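Local atomic coordinates of paenibacillus xanthan lyase (Paenibacillus, PDB entry 6F2P), a protein that acts as a xanthan lyase, cleaving xanthan polysaccharide by elimination, as in other members of polysaccharide lyase family 8. Residues F380-S385 with W486-D491; E360-K365 with L463-V468; N275-V280 with R372-R377. All coordinates share one frame; numbering follows the deposited sequence.

Contact 1: residues F380-S385 with W486-D491. With CA (calcium ion), chain B.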
loop_
_atom_site.group_PDB
_atom_site.type_symbol
_atom_site.label_atom_id
_atom_site.label_comp_id
_atom_site.label_asym_id
_atom_site.label_seq_id
_atom_site.Cartn_x
_atom_site.Cartn_y
_atom_site.Cartn_z
ATOM N N PHE A 380 -9.474 -7.893 20.356
ATOM C CA PHE A 380 -10.040 -6.916 19.434
ATOM C C PHE A 380 -9.494 -6.989 18.010
ATOM O O PHE A 380 -8.444 -7.569 17.754
ATOM C CB PHE A 380 -9.883 -5.497 19.984
ATOM C CG PHE A 380 -8.450 -5.052 20.128
ATOM C CD1 PHE A 380 -7.715 -5.377 21.263
ATOM C CD2 PHE A 380 -7.844 -4.295 19.140
ATOM C CE1 PHE A 380 -6.408 -4.963 21.407
ATOM C CE2 PHE A 380 -6.533 -3.874 19.276
ATOM C CZ PHE A 380 -5.810 -4.212 20.413
ATOM N N GLY A 381 -10.241 -6.401 17.085
ATOM C CA GLY A 381 -9.801 -6.252 15.717
ATOM C C GLY A 381 -9.905 -4.783 15.374
ATOM O O GLY A 381 -10.739 -4.067 15.924
ATOM N N PHE A 382 -9.050 -4.326 14.473
ATOM C CA PHE A 382 -9.002 -2.920 14.131
ATOM C C PHE A 382 -8.819 -2.776 12.634
ATOM O O PHE A 382 -7.856 -3.283 12.063
ATOM C CB PHE A 382 -7.843 -2.258 14.865
ATOM C CG PHE A 382 -7.778 -0.767 14.694
ATOM C CD1 PHE A 382 -8.698 0.060 15.329
ATOM C CD2 PHE A 382 -6.780 -0.188 13.925
ATOM C CE1 PHE A 382 -8.625 1.441 15.193
ATOM C CE2 PHE A 382 -6.701 1.189 13.782
ATOM C CZ PHE A 382 -7.625 2.003 14.419
ATOM N N GLY A 383 -9.754 -2.088 11.998
ATOM C CA GLY A 383 -9.687 -1.861 10.572
ATOM C C GLY A 383 -9.361 -0.412 10.305
ATOM O O GLY A 383 -9.814 0.476 11.033
ATOM N N LEU A 384 -8.575 -0.163 9.264
ATOM C CA LEU A 384 -8.193 1.202 8.949
ATOM C C LEU A 384 -8.467 1.512 7.484
ATOM O O LEU A 384 -7.980 0.814 6.584
ATOM C CB LEU A 384 -6.724 1.421 9.287
ATOM C CG LEU A 384 -6.214 2.852 9.190
ATOM C CD1 LEU A 384 -6.846 3.719 10.262
ATOM C CD2 LEU A 384 -4.734 2.842 9.338
ATOM N N SER A 385 -9.252 2.563 7.253
ATOM C CA SER A 385 -9.718 2.891 5.908
ATOM C C SER A 385 -9.212 4.239 5.401
ATOM O O SER A 385 -9.596 5.298 5.905
ATOM C CB SER A 385 -11.242 2.860 5.854
ATOM O OG SER A 385 -11.697 3.253 4.572
ATOM N N TRP A 486 -1.485 6.160 12.630
ATOM C CA TRP A 486 -1.980 5.167 13.566
ATOM C C TRP A 486 -0.839 4.230 13.975
ATOM O O TRP A 486 0.001 3.864 13.149
ATOM C CB TRP A 486 -3.159 4.402 12.962
ATOM C CG TRP A 486 -4.336 5.280 12.612
ATOM C CD1 TRP A 486 -5.414 5.574 13.409
ATOM C CD2 TRP A 486 -4.553 5.976 11.377
ATOM N NE1 TRP A 486 -6.282 6.412 12.742
ATOM C CE2 TRP A 486 -5.780 6.668 11.492
ATOM C CE3 TRP A 486 -3.830 6.078 10.183
ATOM C CZ2 TRP A 486 -6.300 7.453 10.455
ATOM C CZ3 TRP A 486 -4.346 6.866 9.156
ATOM C CH2 TRP A 486 -5.573 7.541 9.302
ATOM N N PHE A 487 -0.787 3.885 15.259
ATOM C CA PHE A 487 0.310 3.086 15.796
ATOM C C PHE A 487 -0.293 1.946 16.575
ATOM O O PHE A 487 -0.871 2.142 17.641
ATOM C CB PHE A 487 1.225 3.938 16.679
ATOM C CG PHE A 487 1.776 5.150 15.973
ATOM C CD1 PHE A 487 0.995 6.287 15.806
ATOM C CD2 PHE A 487 3.071 5.147 15.464
ATOM C CE1 PHE A 487 1.490 7.397 15.145
ATOM C CE2 PHE A 487 3.580 6.257 14.803
ATOM C CZ PHE A 487 2.788 7.387 14.647
ATOM N N MET A 488 -0.171 0.751 16.024
ATOM C CA MET A 488 -0.951 -0.377 16.494
ATOM C C MET A 488 -0.054 -1.424 17.134
ATOM O O MET A 488 0.724 -2.073 16.442
ATOM C CB MET A 488 -1.731 -0.948 15.310
ATOM C CG MET A 488 -2.746 0.047 14.755
ATOM S SD MET A 488 -3.051 -0.017 12.978
ATOM C CE MET A 488 -1.634 0.859 12.325
ATOM N N PHE A 489 -0.154 -1.576 18.453
ATOM C CA PHE A 489 0.770 -2.439 19.195
ATOM C C PHE A 489 0.096 -3.692 19.736
ATOM O O PHE A 489 -0.734 -4.288 19.053
ATOM C CB PHE A 489 1.473 -1.658 20.309
ATOM C CG PHE A 489 2.273 -0.480 19.807
ATOM C CD1 PHE A 489 3.391 -0.671 19.007
ATOM C CD2 PHE A 489 1.900 0.816 20.124
ATOM C CE1 PHE A 489 4.135 0.413 18.540
ATOM C CE2 PHE A 489 2.630 1.903 19.664
ATOM C CZ PHE A 489 3.753 1.702 18.872
ATOM N N ASP A 490 0.454 -4.113 20.945
ATOM C CA ASP A 490 -0.105 -5.367 21.455
ATOM C C ASP A 490 -1.528 -5.230 22.007
ATOM O O ASP A 490 -2.342 -6.129 21.835
ATOM C CB ASP A 490 0.824 -6.039 22.478
ATOM C CG ASP A 490 1.202 -5.121 23.611
ATOM O OD1 ASP A 490 1.157 -3.898 23.401
ATOM O OD2 ASP A 490 1.547 -5.612 24.708
ATOM N N ASP A 491 -1.828 -4.115 22.665
ATOM C CA ASP A 491 -3.141 -3.937 23.279
ATOM C C ASP A 491 -3.570 -2.479 23.269
ATOM O O ASP A 491 -4.470 -2.094 23.999
ATOM C CB ASP A 491 -3.162 -4.486 24.713
ATOM C CG ASP A 491 -2.119 -3.832 25.617
ATOM O OD1 ASP A 491 -1.333 -2.987 25.138
ATOM O OD2 ASP A 491 -2.059 -4.203 26.808
HETATM CA CA CA B . 0.972 -2.337 25.331
#
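L384 sets its CD1 methyl over one face of the W486 indole, a CH-pi contact with CD1 3.4 Å from the centroid of the five-membered ring and 16° off its normal. The other methyl leans on the benzo half, L384 CD2 lying 3.5 Å from W486 CE3. This leucine has CG anti to its own N (chi1 -172°), which swings both branches across to the tryptophan. F382 joins them more loosely, presenting its ring edge to W486, with F382 CZ 4.3 Å from W486 CD1. Cut back to an alanine, W486 would probably leave a gap beneath both leucine methyls and the end of the F382 ring less well packed. A Met-aromatic contact follows: the bent M488 chain crosses F382 at about a right angle, and M488 SD comes obliquely to within 3.9 Å of F382 CD2. Further along, F380 turns its ring edge to the backbone, F380 CE1 3.9 Å from D491 CA. Metal bonding takes over here, D490 OD1 at 2.5 Å and D491 OD1 at 2.4 Å from the calcium ion, a site completed by E492, Q636 and E651. Side chains thus fill the space between strands 380-385 and 486-488, which run roughly antiparallel in two different sheets, the face-to-face layering typical of a beta-sandwich and here part of the family 8 super-sandwich domain.

Contact 2: residues E360-K365 with L463-V468; sequences ELVKYK and LGQYGV
G467 presses its bare CA onto the face of the Y364 phenol ring, 3.6 Å from the ring centroid and only 11° off the normal. This is a CH-pi contact that the missing side chain makes possible: a CB on G467 would point at the ring and collide with CZ of Y364. The carbonyl carbon of Y466 lies over the same face, displaced toward the rim, so the tyrosine covers the peptide between these two residues. At the root of the ring, Y364 CB packs 3.6 Å from Q465 C. The polar end is settled within its own strand, where Y364 OH hydrogen-bonds Q366 OE1; M488 CE packs against the same tyrosine oxygen. Residues 463-465 are the turn of a beta-hairpin between strands 457-462 and 466-474, and Q465 with Y466 forms a classic beta bulge opposite I462. This hairpin lies at the edge of the large super-sandwich sheet, and strand 363-367 is the edge of the smaller four-stranded sheet packed beside it. The hairpin turn is tied to that edge by one main-chain bond, from Y364 N to G464 O at 3.0 Å; it is nearly straight at the hydrogen (171°), although the donor stands 47° out of the carbonyl plane. K363 CA comes up to the same G464 oxygen at 3.5 Å, adding a CA-H...O contact. V362 CG1 comes to 4.2 Å from Q465 OE1, an oxygen whose stronger partner is R377 NH1. The Q465 main-chain oxygen in turn accepts from Q375 NE2, giving this residue two ties to strand 372-377.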
loop_
_atom_site.group_PDB
_atom_site.type_symbol
_atom_site.label_atom_id
_atom_site.label_comp_id
_atom_site.label_asym_id
_atom_site.label_seq_id
_atom_site.Cartn_x
_atom_site.Cartn_y
_atom_site.Cartn_z
ATOM N N GLU A 360 -8.939 -17.611 18.053
ATOM C CA GLU A 360 -8.679 -16.218 17.733
ATOM C C GLU A 360 -7.452 -16.100 16.820
ATOM O O GLU A 360 -6.422 -16.732 17.066
ATOM C CB GLU A 360 -8.439 -15.453 19.030
ATOM C CG GLU A 360 -8.560 -13.960 18.924
ATOM C CD GLU A 360 -8.684 -13.318 20.290
ATOM O OE1 GLU A 360 -9.579 -12.454 20.463
ATOM O OE2 GLU A 360 -7.891 -13.693 21.185
ATOM N N LEU A 361 -7.579 -15.304 15.763
ATOM C CA LEU A 361 -6.467 -15.021 14.866
ATOM C C LEU A 361 -5.751 -13.753 15.327
ATOM O O LEU A 361 -6.388 -12.749 15.651
ATOM C CB LEU A 361 -6.969 -14.866 13.423
ATOM C CG LEU A 361 -5.948 -14.593 12.311
ATOM C CD1 LEU A 361 -5.003 -15.778 12.116
ATOM C CD2 LEU A 361 -6.638 -14.232 11.000
ATOM N N VAL A 362 -4.424 -13.807 15.362
ATOM C CA VAL A 362 -3.618 -12.670 15.796
ATOM C C VAL A 362 -2.566 -12.342 14.748
ATOM O O VAL A 362 -1.674 -13.149 14.506
ATOM C CB VAL A 362 -2.893 -12.966 17.125
ATOM C CG1 VAL A 362 -1.924 -11.834 17.471
ATOM C CG2 VAL A 362 -3.897 -13.183 18.242
ATOM N N LYS A 363 -2.683 -11.172 14.121
ATOM C CA LYS A 363 -1.713 -10.730 13.115
ATOM C C LYS A 363 -1.992 -9.302 12.683
ATOM O O LYS A 363 -3.112 -8.820 12.802
ATOM C CB LYS A 363 -1.711 -11.639 11.872
ATOM C CG LYS A 363 -2.980 -11.559 11.025
ATOM C CD LYS A 363 -2.799 -12.195 9.647
ATOM C CE LYS A 363 -2.649 -13.708 9.728
ATOM N NZ LYS A 363 -2.339 -14.290 8.395
ATOM N N TYR A 364 -0.957 -8.628 12.193
ATOM C CA TYR A 364 -1.115 -7.335 11.541
ATOM C C TYR A 364 -0.903 -7.531 10.046
ATOM O O TYR A 364 -0.105 -8.385 9.640
ATOM C CB TYR A 364 -0.106 -6.319 12.081
ATOM C CG TYR A 364 -0.211 -4.968 11.402
ATOM C CD1 TYR A 364 -1.146 -4.031 11.826
ATOM C CD2 TYR A 364 0.611 -4.638 10.329
ATOM C CE1 TYR A 364 -1.262 -2.801 11.204
ATOM C CE2 TYR A 364 0.501 -3.417 9.699
ATOM C CZ TYR A 364 -0.440 -2.502 10.143
ATOM O OH TYR A 364 -0.556 -1.273 9.537
ATOM N N LYS A 365 -1.613 -6.759 9.224
ATOM C CA LYS A 365 -1.469 -6.897 7.778
ATOM C C LYS A 365 -1.736 -5.596 7.034
ATOM O O LYS A 365 -2.817 -5.017 7.150
ATOM C CB LYS A 365 -2.370 -8.022 7.253
ATOM C CG LYS A 365 -2.061 -8.461 5.821
ATOM C CD LYS A 365 -2.736 -9.782 5.480
ATOM C CE LYS A 365 -2.464 -10.205 4.042
ATOM N NZ LYS A 365 -1.003 -10.392 3.786
ATOM N N LEU A 463 7.355 -8.044 12.978
ATOM C CA LEU A 463 7.003 -9.288 13.665
ATOM C C LEU A 463 5.669 -9.868 13.212
ATOM O O LEU A 463 5.138 -10.796 13.829
ATOM C CB LEU A 463 7.010 -9.077 15.181
ATOM C CG LEU A 463 8.358 -8.622 15.740
ATOM C CD1 LEU A 463 8.312 -8.455 17.248
ATOM C CD2 LEU A 463 9.432 -9.612 15.345
ATOM N N GLY A 464 5.134 -9.329 12.122
ATOM C CA GLY A 464 3.810 -9.700 11.668
ATOM C C GLY A 464 2.719 -9.435 12.696
ATOM O O GLY A 464 1.644 -10.024 12.604
ATOM N N GLN A 465 2.990 -8.544 13.655
ATOM C CA GLN A 465 2.088 -8.298 14.785
ATOM C C GLN A 465 1.866 -6.812 15.104
ATOM O O GLN A 465 0.836 -6.428 15.657
ATOM C CB GLN A 465 2.633 -8.973 16.043
ATOM C CG GLN A 465 2.677 -10.483 15.986
ATOM C CD GLN A 465 2.854 -11.078 17.358
ATOM O OE1 GLN A 465 2.045 -10.837 18.262
ATOM N NE2 GLN A 465 3.929 -11.845 17.535
ATOM N N TYR A 466 2.843 -5.980 14.779
ATOM C CA TYR A 466 2.778 -4.573 15.148
ATOM C C TYR A 466 2.927 -3.743 13.884
ATOM O O TYR A 466 3.658 -4.109 12.967
ATOM C CB TYR A 466 3.869 -4.235 16.184
ATOM C CG TYR A 466 3.935 -5.250 17.303
ATOM C CD1 TYR A 466 2.792 -5.599 18.012
ATOM C CD2 TYR A 466 5.132 -5.889 17.631
ATOM C CE1 TYR A 466 2.835 -6.544 19.028
ATOM C CE2 TYR A 466 5.188 -6.839 18.654
ATOM C CZ TYR A 466 4.033 -7.158 19.347
ATOM O OH TYR A 466 4.067 -8.100 20.352
ATOM N N GLY A 467 2.216 -2.629 13.816
ATOM C CA GLY A 467 2.212 -1.861 12.593
ATOM C C GLY A 467 2.017 -0.390 12.850
ATOM O O GLY A 467 1.609 0.025 13.941
ATOM N N VAL A 468 2.323 0.396 11.828
ATOM C CA VAL A 468 2.132 1.829 11.855
ATOM C C VAL A 468 1.618 2.228 10.475
ATOM O O VAL A 468 2.155 1.777 9.455
ATOM C CB VAL A 468 3.458 2.565 12.187
ATOM C CG1 VAL A 468 4.595 2.016 11.352
ATOM C CG2 VAL A 468 3.317 4.068 11.985
#

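Contact 3: residues N275-V280 with R372-R377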
loop_
_atom_site.group_PDB
_atom_site.type_symbol
_atom_site.label_atom_id
_atom_site.label_comp_id
_atom_site.label_asym_id
_atom_site.label_seq_id
_atom_site.Cartn_x
_atom_site.Cartn_y
_atom_site.Cartn_z
ATOM N N ASN A 275 -18.264 -11.273 10.913
ATOM C CA ASN A 275 -18.504 -9.977 10.298
ATOM C C ASN A 275 -17.479 -9.677 9.215
ATOM O O ASN A 275 -16.284 -9.586 9.488
ATOM C CB ASN A 275 -18.452 -8.885 11.364
ATOM C CG ASN A 275 -19.542 -9.030 12.395
ATOM O OD1 ASN A 275 -20.696 -9.299 12.057
ATOM N ND2 ASN A 275 -19.189 -8.861 13.658
ATOM N N LEU A 276 -17.942 -9.530 7.980
ATOM C CA LEU A 276 -17.056 -9.135 6.899
ATOM C C LEU A 276 -16.877 -7.642 7.021
ATOM O O LEU A 276 -17.856 -6.908 6.984
ATOM C CB LEU A 276 -17.677 -9.490 5.553
ATOM C CG LEU A 276 -16.831 -9.246 4.303
ATOM C CD1 LEU A 276 -15.490 -9.930 4.414
ATOM C CD2 LEU A 276 -17.580 -9.735 3.063
ATOM N N MET A 277 -15.639 -7.190 7.189
ATOM C CA MET A 277 -15.369 -5.775 7.463
ATOM C C MET A 277 -15.892 -4.836 6.381
ATOM O O MET A 277 -15.578 -4.992 5.201
ATOM C CB MET A 277 -13.872 -5.543 7.679
ATOM C CG MET A 277 -13.327 -6.238 8.905
ATOM S SD MET A 277 -11.597 -5.853 9.202
ATOM C CE MET A 277 -11.319 -6.869 10.643
ATOM N N ASP A 278 -16.684 -3.854 6.799
ATOM C CA ASP A 278 -17.342 -2.934 5.873
ATOM C C ASP A 278 -16.380 -2.112 5.016
ATOM O O ASP A 278 -16.742 -1.658 3.928
ATOM C CB ASP A 278 -18.260 -1.990 6.645
ATOM C CG ASP A 278 -19.476 -2.694 7.206
ATOM O OD1 ASP A 278 -19.941 -3.671 6.581
ATOM O OD2 ASP A 278 -19.963 -2.268 8.273
ATOM N N MET A 279 -15.156 -1.917 5.500
ATOM C CA MET A 279 -14.218 -1.065 4.792
ATOM C C MET A 279 -13.764 -1.673 3.464
ATOM O O MET A 279 -13.245 -0.962 2.609
ATOM C CB MET A 279 -13.026 -0.711 5.673
ATOM C CG MET A 279 -12.051 -1.847 5.930
ATOM S SD MET A 279 -10.717 -1.299 7.019
ATOM C CE MET A 279 -9.680 -2.764 7.067
ATOM N N VAL A 280 -13.969 -2.977 3.281
ATOM C CA VAL A 280 -13.662 -3.597 1.994
ATOM C C VAL A 280 -14.904 -3.938 1.184
ATOM O O VAL A 280 -14.802 -4.651 0.182
ATOM C CB VAL A 280 -12.809 -4.892 2.122
ATOM C CG1 VAL A 280 -11.498 -4.613 2.853
ATOM C CG2 VAL A 280 -13.597 -6.004 2.799
ATOM N N ARG A 372 -5.538 0.010 2.805
ATOM C CA ARG A 372 -6.234 -0.531 3.972
ATOM C C ARG A 372 -5.245 -1.197 4.912
ATOM O O ARG A 372 -4.145 -1.577 4.509
ATOM C CB ARG A 372 -7.300 -1.548 3.560
ATOM C CG ARG A 372 -8.428 -0.977 2.725
ATOM C CD ARG A 372 -9.322 -0.067 3.554
ATOM N NE ARG A 372 -10.578 0.251 2.870
ATOM C CZ ARG A 372 -10.780 1.338 2.132
ATOM N NH1 ARG A 372 -9.807 2.235 1.974
ATOM N NH2 ARG A 372 -11.958 1.533 1.553
ATOM N N ALA A 373 -5.643 -1.346 6.169
ATOM C CA ALA A 373 -4.805 -2.018 7.156
ATOM C C ALA A 373 -5.687 -2.726 8.181
ATOM O O ALA A 373 -6.800 -2.271 8.486
ATOM C CB ALA A 373 -3.883 -1.022 7.842
ATOM N N VAL A 374 -5.193 -3.846 8.700
ATOM C CA VAL A 374 -5.910 -4.582 9.732
ATOM C C VAL A 374 -4.979 -4.983 10.870
ATOM O O VAL A 374 -3.895 -5.534 10.642
ATOM C CB VAL A 374 -6.596 -5.843 9.170
ATOM C CG1 VAL A 374 -7.246 -6.635 10.285
ATOM C CG2 VAL A 374 -7.631 -5.462 8.141
ATOM N N GLN A 375 -5.409 -4.681 12.093
ATOM C CA GLN A 375 -4.713 -5.132 13.282
ATOM C C GLN A 375 -5.599 -6.108 14.046
ATOM O O GLN A 375 -6.696 -5.762 14.484
ATOM C CB GLN A 375 -4.322 -3.951 14.170
ATOM C CG GLN A 375 -3.761 -4.351 15.520
ATOM C CD GLN A 375 -2.423 -5.067 15.422
ATOM O OE1 GLN A 375 -2.327 -6.185 14.907
ATOM N NE2 GLN A 375 -1.376 -4.420 15.923
ATOM N N LEU A 376 -5.130 -7.340 14.177
ATOM C CA LEU A 376 -5.855 -8.348 14.927
ATOM C C LEU A 376 -5.023 -8.757 16.146
ATOM O O LEU A 376 -3.920 -9.298 16.013
ATOM C CB LEU A 376 -6.167 -9.554 14.044
ATOM C CG LEU A 376 -6.933 -9.294 12.744
ATOM C CD1 LEU A 376 -6.983 -10.561 11.903
ATOM C CD2 LEU A 376 -8.341 -8.792 13.013
ATOM N N ARG A 377 -5.561 -8.468 17.327
ATOM C CA ARG A 377 -4.914 -8.761 18.591
ATOM C C ARG A 377 -5.854 -9.617 19.416
ATOM O O ARG A 377 -7.037 -9.723 19.099
ATOM C CB ARG A 377 -4.626 -7.463 19.343
ATOM C CG ARG A 377 -3.690 -6.528 18.611
ATOM C CD ARG A 377 -2.383 -7.201 18.306
ATOM N NE ARG A 377 -1.781 -7.764 19.506
ATOM C CZ ARG A 377 -0.694 -8.531 19.506
ATOM N NH1 ARG A 377 -0.096 -8.828 18.362
ATOM N NH2 ARG A 377 -0.207 -9.007 20.650
#
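M279 and R372 lie alongside each other, their chains pointing opposite ways, with M279 SD 3.9 Å from R372 CD. This antiparallel overlap brings the guanidinium side-on to the M279 main-chain oxygen, which is gripped by two nitrogens at once, R372 NE at 2.9 Å and R372 NH2 at 3.0 Å. The oxygen lies in the guanidinium plane, 1° out of it. The two donors reach it differently, NH2 within the carbonyl plane and NE well above it. Such a two-pronged hold probably fixes the rotation of this buried charged group, whose NH1 adds a weak bond to M386 O. The contact joins two domains: 275-280 belongs to the alpha-helical N-terminal part and forms a short 3-10 turn, closed by V280 N to M277 O, whereas 372-377 is an inner strand of a four-stranded sheet of the super-sandwich domain. Beyond the arginine the contact is mainly apolar. M279 leaves its backbone with CG between N and the carbonyl carbon (chi1 72°) and then runs straight, so that its chain passes V374 at a slant and M279 CE ends 3.6 Å from V374 CG2. M277, also extended, meets V374 tip to tip, M277 CE lying 4.1 Å from V374 CG1. The same methyl reaches L376, with M277 CE 4.3 Å from L376 CD2.

How the contacts relate
The three contacts lie close together, centres about 9 Å apart for 1 and 2 and for 1 and 3, and about 12 Å for 2 and 3. Strands 363-367, 372-377 and 380-385 are consecutive neighbours in one antiparallel sheet and supply one side of contacts 2, 3 and 1 in turn. The opposing sides of contacts 1 and 2 are adjacent strands of the nine-stranded sheet, probably bonded through M488 N and G467 O. Along the chain contact 3 closes before contact 1 opens, and contact 2 crosses both. The small sheet thus lies between the helical domain, met in contact 3, and the nine-stranded sheet, met in contacts 1 and 2.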